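Local coordinates for protein UDP-N-acetylglucosamine 3-dehydrogenase (Acidithiobacillus ferrooxidans, PDB 7BVJ) that oxidises the 3-position of the glucosamine in UDP-N-acetylglucosamine to a ketone with NAD(+), a step in making lipid A, at residues A219-I224 and S232-N237; Y139-R144 and V206-A211; T239-H244 and D258-L263. All coordinates share one frame; numbering follows the deposited sequence.

Contact 1 (A219-I224 and S232-N237); sequences ARRMRI and SVDFLN. With F8U ((2R,3R)-2,3-bis(oxidanyl)butane-1,4-disulfonic acid), chain F.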
loop_
_atom_site.group_PDB
_atom_site.type_symbol
_atom_site.label_atom_id
_atom_site.label_comp_id
_atom_site.label_asym_id
_atom_site.label_seq_id
_atom_site.Cartn_x
_atom_site.Cartn_y
_atom_site.Cartn_z
ATOM N N ALA A 219 3.713 15.109 -6.419
ATOM C CA ALA A 219 5.125 14.756 -6.293
ATOM C C ALA A 219 5.228 13.477 -5.477
ATOM O O ALA A 219 4.736 13.425 -4.347
ATOM C CB ALA A 219 5.920 15.882 -5.639
ATOM N N ARG A 220 5.848 12.448 -6.053
ATOM C CA ARG A 220 5.989 11.129 -5.432
ATOM C C ARG A 220 7.433 10.703 -5.655
ATOM O O ARG A 220 7.746 10.101 -6.692
ATOM C CB ARG A 220 5.016 10.120 -6.042
ATOM C CG ARG A 220 3.676 10.032 -5.379
ATOM C CD ARG A 220 2.872 8.912 -5.982
ATOM N NE ARG A 220 1.576 9.373 -6.454
ATOM C CZ ARG A 220 0.673 8.596 -7.050
ATOM N NH1 ARG A 220 0.936 7.305 -7.256
ATOM N NH2 ARG A 220 -0.493 9.108 -7.443
ATOM N N ARG A 221 8.301 11.014 -4.691
ATOM C CA ARG A 221 9.729 10.794 -4.853
ATOM C C ARG A 221 10.314 10.155 -3.599
ATOM O O ARG A 221 9.765 10.289 -2.498
ATOM C CB ARG A 221 10.428 12.108 -5.195
ATOM C CG ARG A 221 9.961 12.681 -6.544
ATOM C CD ARG A 221 10.803 13.856 -7.015
ATOM N NE ARG A 221 11.054 14.825 -5.953
ATOM C CZ ARG A 221 10.434 15.996 -5.836
ATOM N NH1 ARG A 221 9.507 16.355 -6.719
ATOM N NH2 ARG A 221 10.739 16.808 -4.829
ATOM N N MET A 222 11.417 9.425 -3.791
ATOM C CA MET A 222 12.166 8.830 -2.685
ATOM C C MET A 222 13.643 8.784 -3.036
ATOM O O MET A 222 14.033 8.186 -4.045
ATOM C CB MET A 222 11.683 7.418 -2.344
ATOM C CG MET A 222 12.437 6.791 -1.150
ATOM S SD MET A 222 11.848 5.135 -0.704
ATOM C CE MET A 222 10.408 5.559 0.253
ATOM N N ARG A 223 14.465 9.393 -2.195
ATOM C CA ARG A 223 15.902 9.232 -2.263
ATOM C C ARG A 223 16.345 8.259 -1.172
ATOM O O ARG A 223 15.805 8.255 -0.058
ATOM C CB ARG A 223 16.591 10.595 -2.139
ATOM C CG ARG A 223 16.361 11.444 -3.392
ATOM C CD ARG A 223 16.735 12.915 -3.217
ATOM N NE ARG A 223 15.953 13.585 -2.174
ATOM C CZ ARG A 223 14.705 14.037 -2.322
ATOM N NH1 ARG A 223 14.052 13.906 -3.473
ATOM N NH2 ARG A 223 14.105 14.620 -1.306
ATOM N N ILE A 224 17.285 7.385 -1.526
ATOM C CA ILE A 224 17.707 6.276 -0.687
ATOM C C ILE A 224 19.231 6.256 -0.658
ATOM O O ILE A 224 19.877 6.311 -1.711
ATOM C CB ILE A 224 17.148 4.945 -1.212
ATOM C CG1 ILE A 224 15.640 5.066 -1.505
ATOM C CG2 ILE A 224 17.452 3.841 -0.249
ATOM C CD1 ILE A 224 15.005 3.776 -1.971
ATOM N N SER A 232 17.669 7.505 -6.527
ATOM C CA SER A 232 16.608 8.497 -6.617
ATOM C C SER A 232 15.478 7.898 -7.450
ATOM O O SER A 232 15.707 7.463 -8.586
ATOM C CB SER A 232 17.132 9.803 -7.222
ATOM O OG SER A 232 16.163 10.837 -7.156
ATOM N N VAL A 233 14.276 7.856 -6.879
ATOM C CA VAL A 233 13.111 7.243 -7.494
ATOM C C VAL A 233 12.048 8.321 -7.659
ATOM O O VAL A 233 11.642 8.959 -6.674
ATOM C CB VAL A 233 12.566 6.083 -6.648
ATOM C CG1 VAL A 233 11.323 5.476 -7.311
ATOM C CG2 VAL A 233 13.618 5.026 -6.439
ATOM N N ASP A 234 11.600 8.518 -8.899
ATOM C CA ASP A 234 10.390 9.275 -9.212
ATOM C C ASP A 234 9.303 8.245 -9.494
ATOM O O ASP A 234 9.239 7.674 -10.591
ATOM C CB ASP A 234 10.600 10.188 -10.409
ATOM C CG ASP A 234 9.482 11.208 -10.578
ATOM O OD1 ASP A 234 8.295 10.960 -10.192
ATOM O OD2 ASP A 234 9.812 12.276 -11.125
ATOM N N PHE A 235 8.479 7.990 -8.474
ATOM C CA PHE A 235 7.384 7.039 -8.590
ATOM C C PHE A 235 6.396 7.463 -9.672
ATOM O O PHE A 235 5.922 6.630 -10.455
ATOM C CB PHE A 235 6.667 6.914 -7.244
ATOM C CG PHE A 235 7.424 6.107 -6.222
ATOM C CD1 PHE A 235 7.932 6.708 -5.079
ATOM C CD2 PHE A 235 7.613 4.747 -6.398
ATOM C CE1 PHE A 235 8.636 5.965 -4.126
ATOM C CE2 PHE A 235 8.313 3.987 -5.458
ATOM C CZ PHE A 235 8.822 4.599 -4.317
ATOM N N LEU A 236 6.073 8.757 -9.725
ATOM C CA LEU A 236 5.073 9.243 -10.670
ATOM C C LEU A 236 5.537 9.043 -12.103
ATOM O O LEU A 236 4.828 8.449 -12.926
ATOM C CB LEU A 236 4.781 10.721 -10.401
ATOM C CG LEU A 236 3.313 11.109 -10.284
ATOM C CD1 LEU A 236 2.574 10.118 -9.398
ATOM C CD2 LEU A 236 3.206 12.517 -9.730
ATOM N N ASN A 237 6.740 9.518 -12.414
ATOM C CA ASN A 237 7.272 9.433 -13.763
ATOM C C ASN A 237 7.959 8.108 -14.047
ATOM O O ASN A 237 8.424 7.906 -15.170
ATOM C CB ASN A 237 8.213 10.610 -14.005
ATOM C CG ASN A 237 7.495 11.945 -13.863
ATOM O OD1 ASN A 237 6.270 12.010 -13.976
ATOM N ND2 ASN A 237 8.244 13.008 -13.602
HETATM C C01 F8U F . 17.081 16.753 -3.627
HETATM C C02 F8U F . 16.911 17.375 -5.020
HETATM C C03 F8U F . 16.854 16.459 -6.242
HETATM C C04 F8U F . 17.462 15.075 -6.113
HETATM O O06 F8U F . 17.251 14.850 -8.931
HETATM O O07 F8U F . 18.611 13.328 -7.895
HETATM O O08 F8U F . 16.164 13.295 -7.643
HETATM O O09 F8U F . 17.541 17.096 -7.255
HETATM O O10 F8U F . 15.693 18.037 -5.055
HETATM O O12 F8U F . 19.563 17.246 -2.394
HETATM O O13 F8U F . 18.947 15.058 -2.407
HETATM O O14 F8U F . 19.462 16.069 -4.590
HETATM S S05 F8U F . 17.367 14.098 -7.657
HETATM S S11 F8U F . 18.811 16.292 -3.256
HETATM O O HOH W 1 7.074 12.999 -8.777
#
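Arg-220 and Leu-236 cross at about a right angle where strand 229-234 gives way to a turn. CD1 of Leu-236 sits over one face of the Arg-220 guanidinium, offset toward its rim, 3.2 Å from NE, so a methyl group packs on the flat of a cationic group. Phe-235, one residue earlier, meets the Arg-220 backbone and CB: Phe-235 N bonds to Arg-220 O at 2.9 Å, with a bent N-H...O angle of 134°, and Phe-235 CB lies 3.8 Å from Arg-220 CB. With CG anti to the carbonyl carbon (chi1 -75°), the Phe-235 ring reaches back along the hairpin. There Val-233 CG1 lies over the centre of one ring face, and Met-222 CB comes within 3.8 Å of Phe-235 CE1. Met-222 and Val-233 are also a hydrogen-bonded antiparallel pair, joined by two backbone bonds. Beyond them, Asp-234 OD1 takes Asn-237 N at 3.1 Å in an Asx motif and receives a water that accepts from Arg-220 N, fastening the turn to the strand.

Arg-221, Arg-223 and Ser-232 share one sheet face, where Ser-232 OG hydrogen-bonds to O08 of the bound disulfonate at an unusually short, doubtful distance. On the face of Met-222 and Val-233 lie helices 157-173 and 124-132, while strand 139-147 flanks strand 219-225 on the side away from 229-234.

Contact 2 (Y139-R144 and V206-A211); sequences YLEAER and VANLAA
Val-206 offers its carbonyl to Leu-140 N and packs CG1 against CE1 of Tyr-139, 4.0 Å away, as the two parallel strands begin to run together. Ala-207 follows on the opposite face, its CA making a CA-H...O contact with Leu-140 O. Asn-208 then grips the partner strand with both backbone and side chain. Its N bonds to Leu-140 O at 2.8 Å and its O takes Ala-142 N. Its amide, lying alongside Tyr-139 with CG anti to the backbone N (chi1 166°), sends ND2 to Tyr-139 OH at 3.1 Å; that bond is nearly straight at 170° and the hydroxyl lies in the amide plane. Leu-209 returns to the face of Ala-207 and Ala-142, which helix 157-173 covers, its CD2 touching Ala-142 CB at 3.8 Å. Ala-210 continues the ladder, its N on Ala-142 O and its O on Arg-144 N, and Ala-211 ends with CA 3.1 Å from Arg-144 O.

Arg-144 leads away to a salt bridge with Asp-165 and packs on His-164, one of two residues suggested as the likely catalytic base. The chemistry is thus two-sided: mostly apolar side chains (Leu-140, Ala-142, Ala-207, Leu-209) toward helix 157-173, with Arg-144 at the end; on the other face, Tyr-139, Glu-141, Asn-208 and Glu-143 bring polar groups among Val-206 and Ala-210, and the Tyr-139 hydroxyl, accepting from Asn-208, would hold the amide's rotation fixed.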
loop_
_atom_site.group_PDB
_atom_site.type_symbol
_atom_site.label_atom_id
_atom_site.label_comp_id
_atom_site.label_asym_id
_atom_site.label_seq_id
_atom_site.Cartn_x
_atom_site.Cartn_y
_atom_site.Cartn_z
ATOM N N TYR A 139 19.767 5.565 5.037
ATOM C CA TYR A 139 18.879 6.719 5.155
ATOM C C TYR A 139 17.854 6.714 4.025
ATOM O O TYR A 139 18.200 6.427 2.877
ATOM C CB TYR A 139 19.714 8.011 5.141
ATOM C CG TYR A 139 18.952 9.320 5.186
ATOM C CD1 TYR A 139 18.109 9.631 6.241
ATOM C CD2 TYR A 139 19.114 10.261 4.183
ATOM C CE1 TYR A 139 17.418 10.832 6.275
ATOM C CE2 TYR A 139 18.443 11.449 4.205
ATOM C CZ TYR A 139 17.595 11.741 5.256
ATOM O OH TYR A 139 16.938 12.957 5.268
ATOM N N LEU A 140 16.586 7.017 4.342
ATOM C CA LEU A 140 15.556 7.212 3.317
ATOM C C LEU A 140 14.876 8.569 3.514
ATOM O O LEU A 140 14.529 8.946 4.637
ATOM C CB LEU A 140 14.471 6.118 3.330
ATOM C CG LEU A 140 14.771 4.639 3.477
ATOM C CD1 LEU A 140 14.942 4.307 4.947
ATOM C CD2 LEU A 140 13.637 3.813 2.892
ATOM N N GLU A 141 14.677 9.286 2.407
ATOM C CA GLU A 141 14.065 10.605 2.379
ATOM C C GLU A 141 12.958 10.554 1.334
ATOM O O GLU A 141 13.237 10.292 0.164
ATOM C CB GLU A 141 15.105 11.654 1.997
ATOM C CG GLU A 141 15.000 12.957 2.690
ATOM C CD GLU A 141 16.213 13.836 2.421
ATOM O OE1 GLU A 141 16.603 13.988 1.240
ATOM O OE2 GLU A 141 16.776 14.370 3.396
ATOM N N ALA A 142 11.712 10.804 1.727
ATOM C CA ALA A 142 10.624 10.632 0.765
ATOM C C ALA A 142 9.626 11.776 0.848
ATOM O O ALA A 142 9.448 12.397 1.904
ATOM C CB ALA A 142 9.896 9.273 0.941
ATOM N N GLU A 143 8.982 12.046 -0.298
ATOM C CA GLU A 143 7.908 13.033 -0.415
ATOM C C GLU A 143 6.721 12.433 -1.164
ATOM O O GLU A 143 6.878 11.915 -2.277
ATOM C CB GLU A 143 8.376 14.306 -1.137
ATOM C CG GLU A 143 9.591 14.965 -0.531
ATOM C CD GLU A 143 10.261 15.912 -1.498
ATOM O OE1 GLU A 143 9.869 17.107 -1.534
ATOM O OE2 GLU A 143 11.168 15.450 -2.228
ATOM N N ARG A 144 5.534 12.516 -0.561
ATOM C CA ARG A 144 4.286 12.109 -1.208
ATOM C C ARG A 144 3.303 13.271 -1.074
ATOM O O ARG A 144 2.655 13.432 -0.037
ATOM C CB ARG A 144 3.732 10.835 -0.591
ATOM C CG ARG A 144 2.799 10.067 -1.489
ATOM C CD ARG A 144 2.678 8.614 -1.022
ATOM N NE ARG A 144 3.898 7.841 -1.265
ATOM C CZ ARG A 144 4.125 7.110 -2.358
ATOM N NH1 ARG A 144 3.211 7.055 -3.327
ATOM N NH2 ARG A 144 5.264 6.433 -2.483
ATOM N N VAL A 206 17.524 5.773 9.467
ATOM C CA VAL A 206 16.667 6.932 9.695
ATOM C C VAL A 206 15.814 7.131 8.449
ATOM O O VAL A 206 16.329 7.085 7.329
ATOM C CB VAL A 206 17.491 8.200 10.011
ATOM C CG1 VAL A 206 16.606 9.481 9.970
ATOM C CG2 VAL A 206 18.181 8.073 11.365
ATOM N N ALA A 207 14.515 7.337 8.650
ATOM C CA ALA A 207 13.571 7.649 7.580
ATOM C C ALA A 207 12.971 9.022 7.827
ATOM O O ALA A 207 12.469 9.290 8.917
ATOM C CB ALA A 207 12.445 6.608 7.496
ATOM N N ASN A 208 12.988 9.873 6.805
ATOM C CA ASN A 208 12.549 11.263 6.883
ATOM C C ASN A 208 11.465 11.426 5.820
ATOM O O ASN A 208 11.776 11.682 4.652
ATOM C CB ASN A 208 13.774 12.222 6.666
ATOM C CG ASN A 208 13.365 13.656 6.406
ATOM O OD1 ASN A 208 12.235 14.063 6.699
ATOM N ND2 ASN A 208 14.286 14.435 5.851
ATOM N N LEU A 209 10.199 11.275 6.230
ATOM C CA LEU A 209 9.077 11.034 5.325
ATOM C C LEU A 209 8.073 12.176 5.384
ATOM O O LEU A 209 7.497 12.445 6.442
ATOM C CB LEU A 209 8.369 9.726 5.681
ATOM C CG LEU A 209 9.305 8.533 5.870
ATOM C CD1 LEU A 209 8.478 7.276 6.115
ATOM C CD2 LEU A 209 10.149 8.395 4.614
ATOM N N ALA A 210 7.820 12.805 4.240
ATOM C CA ALA A 210 6.901 13.929 4.148
ATOM C C ALA A 210 5.668 13.540 3.339
ATOM O O ALA A 210 5.758 12.776 2.374
ATOM C CB ALA A 210 7.597 15.145 3.524
ATOM N N ALA A 211 4.512 14.056 3.742
ATOM C CA ALA A 211 3.289 13.831 2.989
ATOM C C ALA A 211 2.417 15.078 3.079
ATOM O O ALA A 211 2.403 15.755 4.104
ATOM C CB ALA A 211 2.534 12.595 3.502
HETATM O O HOH W 2 11.438 14.085 2.893
#

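Contact 3 (T239-H244 and D258-L263); sequences TLHIYH and DEAVDL
The His-241 ring reaches diagonally to Asp-258, one residue pair along, in the β hairpin of strands 239-245 and 256-261 at one edge of the C-terminal domain's large mixed sheet. The frame is antiparallel. Ile-242 and Glu-259 are a hydrogen-bonded pair, with Glu-259 N on Ile-242 O at 2.8 Å and the return bond from Ile-242 N to Glu-259 O. Farther along, Val-261 N gives to Leu-240 O, and a water between the two backbones accepts from Leu-240 N and probably donates to Val-261 O.

Apolar contacts gather on the face of Leu-240, Ile-242 and Val-261. Leu-240 and Val-261 lie side by side and point the same way, CD2 of the leucine 3.7 Å from CB of the valine. Ile-242 CD1 meets the Val-261 CG2 branch at 3.8 Å, and Leu-263 folds back from beyond the strand to place CD1 on Leu-240 CB. Tyr-128 of helix 124-132 packs against Leu-240, Ile-242 and Val-261.

Polar and aromatic contacts occupy the other face. Asp-258, its CG anti to the backbone N (chi1 158°), is aimed between two rings. Its CB sits over one face of Tyr-243 in a CH-pi contact, 3.9 Å from the ring centroid and 28° off the normal. Tyr-243 in turn meets Tyr-230 edge-to-face. Ala-260 CB, on the residue directly across from His-241, lies 3.4 Å from His-241 CE1. The carboxylate of Asp-258 is turned 42° from the imidazole, and His-241 ND1 donates in its ring plane to the syn lone pair of Asp-258 OD2 at 2.9 Å.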
loop_
_atom_site.group_PDB
_atom_site.type_symbol
_atom_site.label_atom_id
_atom_site.label_comp_id
_atom_site.label_asym_id
_atom_site.label_seq_id
_atom_site.Cartn_x
_atom_site.Cartn_y
_atom_site.Cartn_z
ATOM N N THR A 239 10.828 6.679 -12.949
ATOM C CA THR A 239 12.257 6.740 -13.242
ATOM C C THR A 239 13.095 6.400 -12.018
ATOM O O THR A 239 12.716 6.693 -10.883
ATOM C CB THR A 239 12.689 8.123 -13.758
ATOM O OG1 THR A 239 12.475 9.109 -12.743
ATOM C CG2 THR A 239 11.908 8.505 -15.018
ATOM N N LEU A 240 14.269 5.806 -12.267
ATOM C CA LEU A 240 15.185 5.411 -11.204
ATOM C C LEU A 240 16.621 5.730 -11.603
ATOM O O LEU A 240 17.052 5.400 -12.713
ATOM C CB LEU A 240 15.034 3.917 -10.877
ATOM C CG LEU A 240 16.182 3.201 -10.158
ATOM C CD1 LEU A 240 16.375 3.736 -8.756
ATOM C CD2 LEU A 240 15.903 1.727 -10.112
ATOM N N HIS A 241 17.359 6.374 -10.700
ATOM C CA HIS A 241 18.757 6.723 -10.926
ATOM C C HIS A 241 19.595 6.243 -9.756
ATOM O O HIS A 241 19.229 6.470 -8.603
ATOM C CB HIS A 241 18.937 8.229 -11.101
ATOM C CG HIS A 241 18.488 8.724 -12.433
ATOM N ND1 HIS A 241 19.349 8.871 -13.498
ATOM C CD2 HIS A 241 17.259 9.060 -12.889
ATOM C CE1 HIS A 241 18.672 9.306 -14.548
ATOM N NE2 HIS A 241 17.401 9.419 -14.209
ATOM N N ILE A 242 20.719 5.598 -10.054
ATOM C CA ILE A 242 21.604 5.038 -9.040
ATOM C C ILE A 242 22.988 5.621 -9.252
ATOM O O ILE A 242 23.568 5.483 -10.334
ATOM C CB ILE A 242 21.643 3.506 -9.101
ATOM C CG1 ILE A 242 20.234 2.946 -8.943
ATOM C CG2 ILE A 242 22.570 2.939 -8.039
ATOM C CD1 ILE A 242 20.155 1.440 -9.138
ATOM N N TYR A 243 23.519 6.271 -8.226
ATOM C CA TYR A 243 24.846 6.860 -8.279
ATOM C C TYR A 243 25.788 5.988 -7.464
ATOM O O TYR A 243 25.456 5.600 -6.336
ATOM C CB TYR A 243 24.864 8.297 -7.740
ATOM C CG TYR A 243 23.982 9.313 -8.461
ATOM C CD1 TYR A 243 23.008 8.913 -9.377
ATOM C CD2 TYR A 243 24.116 10.678 -8.210
ATOM C CE1 TYR A 243 22.193 9.835 -10.022
ATOM C CE2 TYR A 243 23.307 11.615 -8.859
ATOM C CZ TYR A 243 22.348 11.183 -9.767
ATOM O OH TYR A 243 21.535 12.083 -10.426
ATOM N N HIS A 244 26.953 5.709 -8.035
ATOM C CA HIS A 244 28.031 5.037 -7.268
ATOM C C HIS A 244 29.333 5.786 -7.544
ATOM O O HIS A 244 29.436 6.398 -8.588
ATOM C CB HIS A 244 28.117 3.534 -7.532
ATOM C CG HIS A 244 27.716 3.149 -8.906
ATOM N ND1 HIS A 244 26.613 2.366 -9.149
ATOM C CD2 HIS A 244 28.261 3.442 -10.101
ATOM C CE1 HIS A 244 26.475 2.214 -10.444
ATOM N NE2 HIS A 244 27.486 2.855 -11.048
ATOM N N ASP A 258 26.354 8.159 -12.588
ATOM C CA ASP A 258 24.904 8.123 -12.520
ATOM C C ASP A 258 24.411 7.132 -13.562
ATOM O O ASP A 258 24.631 7.327 -14.760
ATOM C CB ASP A 258 24.326 9.518 -12.755
ATOM C CG ASP A 258 22.889 9.497 -13.215
ATOM O OD1 ASP A 258 22.527 10.363 -14.037
ATOM O OD2 ASP A 258 22.114 8.634 -12.752
ATOM N N GLU A 259 23.780 6.058 -13.104
ATOM C CA GLU A 259 23.185 5.055 -13.975
ATOM C C GLU A 259 21.675 5.259 -13.972
ATOM O O GLU A 259 21.020 5.113 -12.934
ATOM C CB GLU A 259 23.543 3.648 -13.516
ATOM C CG GLU A 259 22.590 2.610 -14.069
ATOM C CD GLU A 259 22.805 1.250 -13.467
ATOM O OE1 GLU A 259 22.715 0.266 -14.231
ATOM O OE2 GLU A 259 23.075 1.169 -12.241
ATOM N N ALA A 260 21.177 5.645 -15.135
ATOM C CA ALA A 260 19.739 5.831 -15.388
ATOM C C ALA A 260 19.157 4.443 -15.627
ATOM O O ALA A 260 19.523 3.830 -16.593
ATOM C CB ALA A 260 19.549 6.765 -16.553
ATOM N N VAL A 261 18.320 3.971 -14.721
ATOM C CA VAL A 261 17.791 2.580 -14.793
ATOM C C VAL A 261 16.583 2.506 -15.712
ATOM O O VAL A 261 15.620 3.218 -15.551
ATOM C CB VAL A 261 17.513 1.940 -13.426
ATOM C CG1 VAL A 261 16.940 0.556 -13.565
ATOM C CG2 VAL A 261 18.754 1.871 -12.606
ATOM N N ASP A 262 16.658 1.588 -16.667
ATOM C CA ASP A 262 15.560 1.424 -17.637
ATOM C C ASP A 262 14.411 0.638 -16.995
ATOM O O ASP A 262 14.423 -0.569 -16.912
ATOM C CB ASP A 262 16.051 0.939 -18.993
ATOM C CG ASP A 262 16.667 2.003 -19.877
ATOM O OD1 ASP A 262 16.317 3.178 -19.731
ATOM O OD2 ASP A 262 17.490 1.630 -20.704
ATOM N N LEU A 263 13.421 1.376 -16.567
ATOM C CA LEU A 263 12.224 0.769 -15.911
ATOM C C LEU A 263 11.063 0.586 -16.889
ATOM O O LEU A 263 10.715 1.503 -17.578
ATOM C CB LEU A 263 11.701 1.595 -14.728
ATOM C CG LEU A 263 12.573 1.797 -13.494
ATOM C CD1 LEU A 263 11.867 2.686 -12.494
ATOM C CD2 LEU A 263 12.965 0.494 -12.861
HETATM O O HOH W 3 14.649 5.662 -15.116
#

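All three contacts belong to the mixed sheet of the C-terminal domain and come in the order contact 2, contact 1, contact 3 along the chain. Across the sheet, contact 1 stands between the others, its centre about 11 Å from that of contact 2 and about 12 Å from that of contact 3; the centres of contacts 2 and 3 are about 19 Å apart. They are successive parts of one continuous sheet, with 139-147 beside 219-225 and 229-234 beside 239-245. Glu-143 of contact 2 forms salt bridges to Arg-221 and Arg-223 of contact 1. The bound disulfonate lies on the face of Arg-223 and Ser-232, with the side chains of Tyr-243 and Glu-141 about 4 Å away, while NAD sits in the separate Rossmann domain.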